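Local coordinates for gene 2 protein (Enterobacteria phage Sf6, PDB 5C12) that cuts viral DNA during packaging as the large terminase subunit, here its metal-dependent nuclease domain, and probably binds ATP through another part, at residues I23-A35 / Y173-V187. The protein carries 1 engineered substitution. Residues are numbered along the deposited sequence; the frame is centred on the assembly and turned at random.
Sequences IIKREWLEAATDA and YYALADRLYLTYRAV
The indole of W28 lies on helix 173-187 as a knob in a hole formed by A177, L180, Y181 and Y184. Y181 CB stands almost on the normal of its six-membered ring, 4.0 Å from the centroid, a CH-pi contact, while the phenol turns an edge to the same ring in an offset edge-to-face pair with planes at 64°. K25 CB lies over the opposite face, so the broad, flat indole is sandwiched. Y184, its CG anti to the backbone N (chi1 170°), presents a ring face to W28 CD1, 3.5 Å from Y184 CG, and an edge to the methyl of A31. Beside the indole, L180 forks: CD1 meets L29 CD2 at 3.7 Å, and CD2 meets A32 CB. The helices cross at 67°, and A31, A32 and A177 offer only a methyl to the packing. Past the turn at A32-A35, A35 CB presses tightly on T183 CG2 (3.5 Å); the T183 hydroxyl is held by R179 O and L199 N. At the other end I23 CD1 packs against Y173 CB, and the Y173 hydroxyl is hydrogen-bonded to D252, a magnesium ligand. Without hydrogen bonds or salt bridges between the segments, dispersion, CH-pi and edge-to-face contacts alone join them, making cohesion depend on complementary shape.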
ATOM      1  N   ILE A  23       5.869  -9.533  -8.525  1.00 17.17           N
ATOM      2  CA  ILE A  23       5.064  -8.603  -9.312  1.00 17.80           C
ATOM      3  C   ILE A  23       5.684  -7.209  -9.485  1.00 16.81           C
ATOM      4  O   ILE A  23       5.233  -6.435 -10.320  1.00 19.01           O
ATOM      5  CB  ILE A  23       3.648  -8.454  -8.715  1.00 17.26           C
ATOM      6  CG1 ILE A  23       3.723  -7.840  -7.318  1.00 15.53           C
ATOM      7  CG2 ILE A  23       2.963  -9.808  -8.690  1.00 22.69           C
ATOM      8  CD1 ILE A  23       2.410  -7.292  -6.817  1.00 17.44           C
ATOM      9  N   ILE A  24       6.726  -6.898  -8.717  1.00 17.27           N
ATOM     10  CA  ILE A  24       7.372  -5.582  -8.774  1.00 16.00           C
ATOM     11  C   ILE A  24       8.877  -5.740  -8.941  1.00 14.79           C
ATOM     12  O   ILE A  24       9.509  -6.481  -8.201  1.00 19.35           O
ATOM     13  CB  ILE A  24       7.074  -4.750  -7.509  1.00 15.34           C
ATOM     14  CG1 ILE A  24       5.616  -4.300  -7.534  1.00 15.54           C
ATOM     15  CG2 ILE A  24       7.995  -3.529  -7.406  1.00 17.62           C
ATOM     16  CD1 ILE A  24       5.075  -3.875  -6.163  1.00 15.15           C
ATOM     17  N   LYS A  25       9.414  -5.088  -9.974  1.00 16.90           N
ATOM     18  CA  LYS A  25      10.838  -5.064 -10.256  1.00 17.91           C
ATOM     19  C   LYS A  25      11.557  -3.971  -9.484  1.00 14.90           C
ATOM     20  O   LYS A  25      11.087  -2.846  -9.395  1.00 16.12           O
ATOM     21  CB  LYS A  25      11.072  -4.857 -11.760  1.00 20.47           C
ATOM     22  CG  LYS A  25      10.614  -6.024 -12.604  1.00 27.98           C
ATOM     23  CD  LYS A  25      11.662  -7.149 -12.610  1.00 34.53           C
ATOM     24  CE  LYS A  25      11.184  -8.325 -13.432  1.00 60.01           C
ATOM     25  NZ  LYS A  25       9.828  -8.795 -13.028  1.00 74.58           N
ATOM     26  N   ARG A  26      12.736  -4.309  -8.972  1.00 17.67           N
ATOM     27  CA  ARG A  26      13.536  -3.353  -8.250  1.00 16.68           C
ATOM     28  C   ARG A  26      13.852  -2.136  -9.114  1.00 18.21           C
ATOM     29  O   ARG A  26      13.859  -1.017  -8.630  1.00 17.63           O
ATOM     30  CB  ARG A  26      14.819  -4.029  -7.779  1.00 17.80           C
ATOM     31  CG  ARG A  26      15.730  -3.124  -7.010  1.00 20.30           C
ATOM     32  CD  ARG A  26      15.111  -2.746  -5.705  1.00 28.40           C
ATOM     33  NE  ARG A  26      15.928  -1.780  -4.992  1.00 29.65           N
ATOM     34  CZ  ARG A  26      16.329  -1.912  -3.735  1.00 23.66           C
ATOM     35  NH1 ARG A  26      15.991  -2.974  -3.007  1.00 22.40           N
ATOM     36  NH2 ARG A  26      17.071  -0.954  -3.202  1.00 32.12           N
ATOM     37  N   GLU A  27      14.149  -2.350 -10.389  1.00 16.82           N
ATOM     38  CA  GLU A  27      14.425  -1.220 -11.262  1.00 18.28           C
ATOM     39  C   GLU A  27      13.292  -0.200 -11.295  1.00 15.77           C
ATOM     40  O   GLU A  27      13.549   0.995 -11.425  1.00 16.85           O
ATOM     41  CB  GLU A  27      14.726  -1.690 -12.689  1.00 18.04           C
ATOM     42  CG  GLU A  27      16.143  -2.117 -12.887  1.00 25.45           C
ATOM     43  CD  GLU A  27      17.131  -1.004 -12.630  1.00 24.64           C
ATOM     44  OE1 GLU A  27      17.157  -0.019 -13.405  1.00 26.09           O
ATOM     45  OE2 GLU A  27      17.894  -1.121 -11.657  1.00 27.69           O
ATOM     46  N   TRP A  28      12.035  -0.655 -11.223  1.00 15.66           N
ATOM     47  CA  TRP A  28      10.917   0.271 -11.218  1.00 14.40           C
ATOM     48  C   TRP A  28      10.967   1.137  -9.959  1.00 12.98           C
ATOM     49  O   TRP A  28      10.666   2.329  -9.980  1.00 14.00           O
ATOM     50  CB  TRP A  28       9.566  -0.445 -11.228  1.00 16.66           C
ATOM     51  CG  TRP A  28       9.337  -1.449 -12.330  1.00 16.14           C
ATOM     52  CD1 TRP A  28      10.082  -1.638 -13.463  1.00 16.96           C
ATOM     53  CD2 TRP A  28       8.272  -2.399 -12.393  1.00 18.17           C
ATOM     54  NE1 TRP A  28       9.546  -2.660 -14.220  1.00 18.09           N
ATOM     55  CE2 TRP A  28       8.434  -3.141 -13.581  1.00 17.35           C
ATOM     56  CE3 TRP A  28       7.193  -2.697 -11.551  1.00 16.58           C
ATOM     57  CZ2 TRP A  28       7.554  -4.157 -13.951  1.00 19.42           C
ATOM     58  CZ3 TRP A  28       6.332  -3.706 -11.911  1.00 21.55           C
ATOM     59  CH2 TRP A  28       6.522  -4.433 -13.099  1.00 20.92           C
ATOM     60  N   LEU A  29      11.324   0.516  -8.841  1.00 13.63           N
ATOM     61  CA  LEU A  29      11.395   1.234  -7.559  1.00 13.48           C
ATOM     62  C   LEU A  29      12.509   2.282  -7.572  1.00 15.16           C
ATOM     63  O   LEU A  29      12.339   3.398  -7.079  1.00 15.16           O
ATOM     64  CB  LEU A  29      11.603   0.245  -6.406  1.00 14.79           C
ATOM     65  CG  LEU A  29      10.473  -0.782  -6.243  1.00 16.52           C
ATOM     66  CD1 LEU A  29      10.903  -1.860  -5.259  1.00 15.19           C
ATOM     67  CD2 LEU A  29       9.190  -0.107  -5.788  1.00 14.64           C
ATOM     68  N   GLU A  30      13.645   1.925  -8.148  1.00 15.94           N
ATOM     69  CA  GLU A  30      14.731   2.880  -8.278  1.00 16.77           C
ATOM     70  C   GLU A  30      14.308   4.054  -9.179  1.00 16.90           C
ATOM     71  O   GLU A  30      14.561   5.213  -8.852  1.00 15.06           O
ATOM     72  CB  GLU A  30      15.969   2.203  -8.850  1.00 15.64           C
ATOM     73  CG  GLU A  30      16.564   1.074  -8.011  1.00 20.11           C
ATOM     74  CD  GLU A  30      17.030   1.538  -6.645  1.00 36.89           C
ATOM     75  OE1 GLU A  30      17.300   2.749  -6.472  1.00 27.48           O
ATOM     76  OE2 GLU A  30      17.113   0.683  -5.738  1.00 38.97           O
ATOM     77  N   ALA A  31      13.669   3.753 -10.307  1.00 14.12           N
ATOM     78  CA  ALA A  31      13.166   4.811 -11.209  1.00 14.53           C
ATOM     79  C   ALA A  31      12.149   5.710 -10.500  1.00 16.15           C
ATOM     80  O   ALA A  31      12.149   6.937 -10.659  1.00 15.45           O
ATOM     81  CB  ALA A  31      12.542   4.205 -12.446  1.00 17.12           C
ATOM     82  N   ALA A  32      11.281   5.096  -9.704  1.00 14.24           N
ATOM     83  CA  ALA A  32      10.232   5.817  -9.013  1.00 12.76           C
ATOM     84  C   ALA A  32      10.735   6.674  -7.871  1.00 14.66           C
ATOM     85  O   ALA A  32      10.010   7.543  -7.386  1.00 13.67           O
ATOM     86  CB  ALA A  32       9.194   4.848  -8.494  1.00 12.02           C
ATOM     87  N   THR A  33      11.949   6.419  -7.415  1.00 13.44           N
ATOM     88  CA  THR A  33      12.549   7.241  -6.368  1.00 13.81           C
ATOM     89  C   THR A  33      12.770   8.643  -6.922  1.00 13.87           C
ATOM     90  O   THR A  33      13.449   8.811  -7.936  1.00 16.03           O
ATOM     91  CB  THR A  33      13.863   6.620  -5.879  1.00 15.65           C
ATOM     92  OG1 THR A  33      13.590   5.304  -5.361  1.00 17.00           O
ATOM     93  CG2 THR A  33      14.484   7.470  -4.785  1.00 18.94           C
ATOM     94  N   ASP A  34      12.118   9.620  -6.291  1.00 14.95           N
ATOM     95  CA  ASP A  34      12.184  11.015  -6.722  1.00 15.50           C
ATOM     96  C   ASP A  34      11.743  11.206  -8.178  1.00 15.33           C
ATOM     97  O   ASP A  34      12.176  12.146  -8.852  1.00 17.44           O
ATOM     98  CB  ASP A  34      13.598  11.587  -6.487  1.00 16.39           C
ATOM     99  CG  ASP A  34      13.894  11.859  -5.026  1.00 21.11           C
ATOM    100  OD1 ASP A  34      12.946  12.017  -4.211  1.00 18.31           O
ATOM    101  OD2 ASP A  34      15.102  11.943  -4.689  1.00 25.32           O
ATOM    102  N   ALA A  35      10.848  10.348  -8.665  1.00 16.01           N
ATOM    103  CA  ALA A  35      10.356  10.497 -10.027  1.00 14.21           C
ATOM    104  C   ALA A  35       9.696  11.855 -10.242  1.00 14.06           C
ATOM    105  O   ALA A  35       9.783  12.417 -11.328  1.00 16.09           O
ATOM    106  CB  ALA A  35       9.375   9.383 -10.399  1.00 13.14           C
ATOM    107  N   TYR A 173      -2.394  -4.415  -4.820  1.00 10.76           N
ATOM    108  CA  TYR A 173      -0.972  -4.619  -5.101  1.00 10.76           C
ATOM    109  C   TYR A 173      -0.697  -4.408  -6.594  1.00 12.71           C
ATOM    110  O   TYR A 173       0.342  -3.856  -6.960  1.00 11.09           O
ATOM    111  CB  TYR A 173      -0.465  -5.992  -4.648  1.00 10.61           C
ATOM    112  CG  TYR A 173       0.293  -5.962  -3.343  1.00 12.81           C
ATOM    113  CD1 TYR A 173       1.450  -5.206  -3.229  1.00 11.39           C
ATOM    114  CD2 TYR A 173      -0.139  -6.664  -2.209  1.00 10.03           C
ATOM    115  CE1 TYR A 173       2.139  -5.155  -2.086  1.00 12.42           C
ATOM    116  CE2 TYR A 173       0.562  -6.612  -1.029  1.00 13.65           C
ATOM    117  CZ  TYR A 173       1.715  -5.841  -0.973  1.00 11.76           C
ATOM    118  OH  TYR A 173       2.427  -5.747   0.184  1.00 14.54           O
ATOM    119  N   TYR A 174      -1.617  -4.809  -7.467  1.00 11.90           N
ATOM    120  CA  TYR A 174      -1.425  -4.561  -8.897  1.00 11.94           C
ATOM    121  C   TYR A 174      -1.656  -3.086  -9.257  1.00 11.04           C
ATOM    122  O   TYR A 174      -1.073  -2.601 -10.219  1.00 13.03           O
ATOM    123  CB  TYR A 174      -2.292  -5.495  -9.750  1.00 13.87           C
ATOM    124  CG  TYR A 174      -1.602  -6.805 -10.019  1.00 13.19           C
ATOM    125  CD1 TYR A 174      -0.659  -6.908 -11.039  1.00 14.58           C
ATOM    126  CD2 TYR A 174      -1.833  -7.930  -9.225  1.00 15.39           C
ATOM    127  CE1 TYR A 174       0.001  -8.101 -11.272  1.00 13.67           C
ATOM    128  CE2 TYR A 174      -1.174  -9.121  -9.464  1.00 16.74           C
ATOM    129  CZ  TYR A 174      -0.256  -9.202 -10.485  1.00 18.94           C
ATOM    130  OH  TYR A 174       0.400 -10.394 -10.721  1.00 20.95           O
ATOM    131  N   ALA A 175      -2.495  -2.377  -8.501  1.00 11.21           N
ATOM    132  CA  ALA A 175      -2.626  -0.940  -8.688  1.00 12.49           C
ATOM    133  C   ALA A 175      -1.264  -0.307  -8.435  1.00 11.62           C
ATOM    134  O   ALA A 175      -0.818   0.571  -9.185  1.00 13.11           O
ATOM    135  CB  ALA A 175      -3.681  -0.353  -7.729  1.00 13.02           C
ATOM    136  N   LEU A 176      -0.617  -0.768  -7.388  1.00 10.67           N
ATOM    137  CA  LEU A 176       0.718  -0.279  -7.037  1.00 10.76           C
ATOM    138  C   LEU A 176       1.708  -0.646  -8.149  1.00 12.93           C
ATOM    139  O   LEU A 176       2.475   0.201  -8.630  1.00 13.33           O
ATOM    140  CB  LEU A 176       1.135  -0.870  -5.705  1.00 10.33           C
ATOM    141  CG  LEU A 176       2.562  -0.626  -5.200  1.00 11.84           C
ATOM    142  CD1 LEU A 176       2.801   0.872  -5.141  1.00 12.43           C
ATOM    143  CD2 LEU A 176       2.745  -1.270  -3.841  1.00 14.43           C
ATOM    144  N   ALA A 177       1.705  -1.916  -8.552  1.00 10.92           N
ATOM    145  CA  ALA A 177       2.631  -2.373  -9.564  1.00 12.15           C
ATOM    146  C   ALA A 177       2.436  -1.614 -10.872  1.00 14.11           C
ATOM    147  O   ALA A 177       3.414  -1.243 -11.525  1.00 14.41           O
ATOM    148  CB  ALA A 177       2.513  -3.857  -9.769  1.00 14.69           C
ATOM    149  N   ASP A 178       1.191  -1.384 -11.272  1.00 13.14           N
ATOM    150  CA  ASP A 178       0.911  -0.638 -12.493  1.00 12.53           C
ATOM    151  C   ASP A 178       1.416   0.802 -12.400  1.00 13.14           C
ATOM    152  O   ASP A 178       2.038   1.299 -13.351  1.00 13.61           O
ATOM    153  CB  ASP A 178      -0.589  -0.642 -12.805  1.00 12.51           C
ATOM    154  CG  ASP A 178      -1.110  -1.984 -13.254  1.00 19.89           C
ATOM    155  OD1 ASP A 178      -0.326  -2.922 -13.472  1.00 22.39           O
ATOM    156  OD2 ASP A 178      -2.363  -2.087 -13.403  1.00 22.98           O
ATOM    157  N   ARG A 179       1.190   1.468 -11.272  1.00 10.78           N
ATOM    158  CA  ARG A 179       1.715   2.821 -11.085  1.00 11.82           C
ATOM    159  C   ARG A 179       3.228   2.824 -11.221  1.00 11.55           C
ATOM    160  O   ARG A 179       3.807   3.682 -11.895  1.00 12.69           O
ATOM    161  CB  ARG A 179       1.359   3.401  -9.722  1.00 11.37           C
ATOM    162  CG  ARG A 179      -0.078   3.836  -9.571  1.00 14.12           C
ATOM    163  CD  ARG A 179      -0.174   4.462  -8.185  1.00 14.98           C
ATOM    164  NE  ARG A 179      -1.524   4.862  -7.841  1.00 15.86           N
ATOM    165  CZ  ARG A 179      -1.974   6.108  -7.819  1.00 16.27           C
ATOM    166  NH1 ARG A 179      -1.211   7.160  -8.097  1.00 16.47           N
ATOM    167  NH2 ARG A 179      -3.224   6.312  -7.457  1.00 14.88           N
ATOM    168  N   LEU A 180       3.879   1.873 -10.571  1.00 12.24           N
ATOM    169  CA  LEU A 180       5.342   1.818 -10.598  1.00 12.29           C
ATOM    170  C   LEU A 180       5.895   1.555 -12.000  1.00 13.57           C
ATOM    171  O   LEU A 180       6.856   2.190 -12.429  1.00 13.72           O
ATOM    172  CB  LEU A 180       5.838   0.754  -9.639  1.00 11.96           C
ATOM    173  CG  LEU A 180       5.578   1.118  -8.183  1.00 11.03           C
ATOM    174  CD1 LEU A 180       5.811  -0.109  -7.292  1.00 12.58           C
ATOM    175  CD2 LEU A 180       6.448   2.309  -7.719  1.00 14.76           C
ATOM    176  N   TYR A 181       5.281   0.628 -12.723  1.00 11.02           N
ATOM    177  CA  TYR A 181       5.729   0.326 -14.077  1.00 13.71           C
ATOM    178  C   TYR A 181       5.567   1.527 -15.004  1.00 14.56           C
ATOM    179  O   TYR A 181       6.458   1.852 -15.773  1.00 14.90           O
ATOM    180  CB  TYR A 181       4.966  -0.868 -14.648  1.00 15.47           C
ATOM    181  CG  TYR A 181       5.314  -1.177 -16.075  1.00 17.31           C
ATOM    182  CD1 TYR A 181       6.527  -1.726 -16.390  1.00 20.87           C
ATOM    183  CD2 TYR A 181       4.424  -0.904 -17.097  1.00 19.51           C
ATOM    184  CE1 TYR A 181       6.856  -2.014 -17.699  1.00 20.56           C
ATOM    185  CE2 TYR A 181       4.743  -1.186 -18.408  1.00 24.42           C
ATOM    186  CZ  TYR A 181       5.949  -1.742 -18.688  1.00 21.49           C
ATOM    187  OH  TYR A 181       6.307  -2.035 -19.995  1.00 30.07           O
ATOM    188  N   LEU A 182       4.425   2.190 -14.940  1.00 14.05           N
ATOM    189  CA  LEU A 182       4.204   3.371 -15.762  1.00 13.95           C
ATOM    190  C   LEU A 182       5.252   4.459 -15.418  1.00 15.33           C
ATOM    191  O   LEU A 182       5.749   5.179 -16.295  1.00 13.55           O
ATOM    192  CB  LEU A 182       2.777   3.885 -15.578  1.00 16.63           C
ATOM    193  CG  LEU A 182       2.124   4.668 -16.695  1.00 36.52           C
ATOM    194  CD1 LEU A 182       1.997   3.797 -17.948  1.00 27.05           C
ATOM    195  CD2 LEU A 182       0.762   5.153 -16.211  1.00 38.10           C
ATOM    196  N   THR A 183       5.595   4.570 -14.137  1.00 13.44           N
ATOM    197  CA  THR A 183       6.602   5.539 -13.683  1.00 13.23           C
ATOM    198  C   THR A 183       7.964   5.187 -14.244  1.00 15.22           C
ATOM    199  O   THR A 183       8.676   6.048 -14.753  1.00 15.59           O
ATOM    200  CB  THR A 183       6.663   5.612 -12.156  1.00 11.39           C
ATOM    201  OG1 THR A 183       5.355   5.878 -11.650  1.00 13.08           O
ATOM    202  CG2 THR A 183       7.529   6.721 -11.717  1.00 14.11           C
ATOM    203  N   TYR A 184       8.300   3.905 -14.197  1.00 13.45           N
ATOM    204  CA  TYR A 184       9.538   3.421 -14.802  1.00 14.77           C
ATOM    205  C   TYR A 184       9.609   3.756 -16.290  1.00 17.51           C
ATOM    206  O   TYR A 184      10.631   4.215 -16.779  1.00 17.14           O
ATOM    207  CB  TYR A 184       9.665   1.917 -14.578  1.00 15.31           C
ATOM    208  CG  TYR A 184      10.767   1.255 -15.333  1.00 19.66           C
ATOM    209  CD1 TYR A 184      12.068   1.278 -14.860  1.00 17.70           C
ATOM    210  CD2 TYR A 184      10.503   0.587 -16.516  1.00 27.71           C
ATOM    211  CE1 TYR A 184      13.094   0.668 -15.572  1.00 21.72           C
ATOM    212  CE2 TYR A 184      11.507  -0.022 -17.227  1.00 27.73           C
ATOM    213  CZ  TYR A 184      12.791   0.024 -16.757  1.00 30.67           C
ATOM    214  OH  TYR A 184      13.776  -0.601 -17.481  1.00 35.24           O
ATOM    215  N   ARG A 185       8.533   3.502 -17.025  1.00 15.71           N
ATOM    216  CA  ARG A 185       8.537   3.781 -18.456  1.00 16.76           C
ATOM    217  C   ARG A 185       8.682   5.284 -18.730  1.00 15.59           C
ATOM    218  O   ARG A 185       9.320   5.696 -19.680  1.00 18.29           O
ATOM    219  CB  ARG A 185       7.281   3.231 -19.125  1.00 17.13           C
ATOM    220  CG  ARG A 185       7.156   1.706 -19.077  1.00 18.47           C
ATOM    221  CD  ARG A 185       8.298   0.954 -19.753  1.00 22.91           C
ATOM    222  NE  ARG A 185       8.429   1.258 -21.178  1.00 21.58           N
ATOM    223  CZ  ARG A 185       9.217   0.585 -22.013  1.00 23.31           C
ATOM    224  NH1 ARG A 185       9.929  -0.441 -21.566  1.00 28.92           N
ATOM    225  NH2 ARG A 185       9.280   0.922 -23.290  1.00 26.18           N
ATOM    226  N   ALA A 186       8.105   6.115 -17.872  1.00 14.02           N
ATOM    227  CA  ALA A 186       8.228   7.550 -18.063  1.00 16.25           C
ATOM    228  C   ALA A 186       9.644   8.046 -17.754  1.00 19.57           C
ATOM    229  O   ALA A 186      10.209   8.845 -18.498  1.00 19.70           O
ATOM    230  CB  ALA A 186       7.225   8.265 -17.161  1.00 17.44           C
ATOM    231  N   VAL A 187      10.199   7.559 -16.658  1.00 15.71           N
ATOM    232  CA  VAL A 187      11.494   8.016 -16.164  1.00 16.21           C
ATOM    233  C   VAL A 187      12.635   7.477 -17.032  1.00 22.02           C
ATOM    234  O   VAL A 187      13.579   8.208 -17.358  1.00 22.05           O
ATOM    235  CB  VAL A 187      11.707   7.577 -14.706  1.00 14.20           C
ATOM    236  CG1 VAL A 187      13.165   7.805 -14.262  1.00 19.02           C
ATOM    237  CG2 VAL A 187      10.759   8.314 -13.794  1.00 17.52           C
TER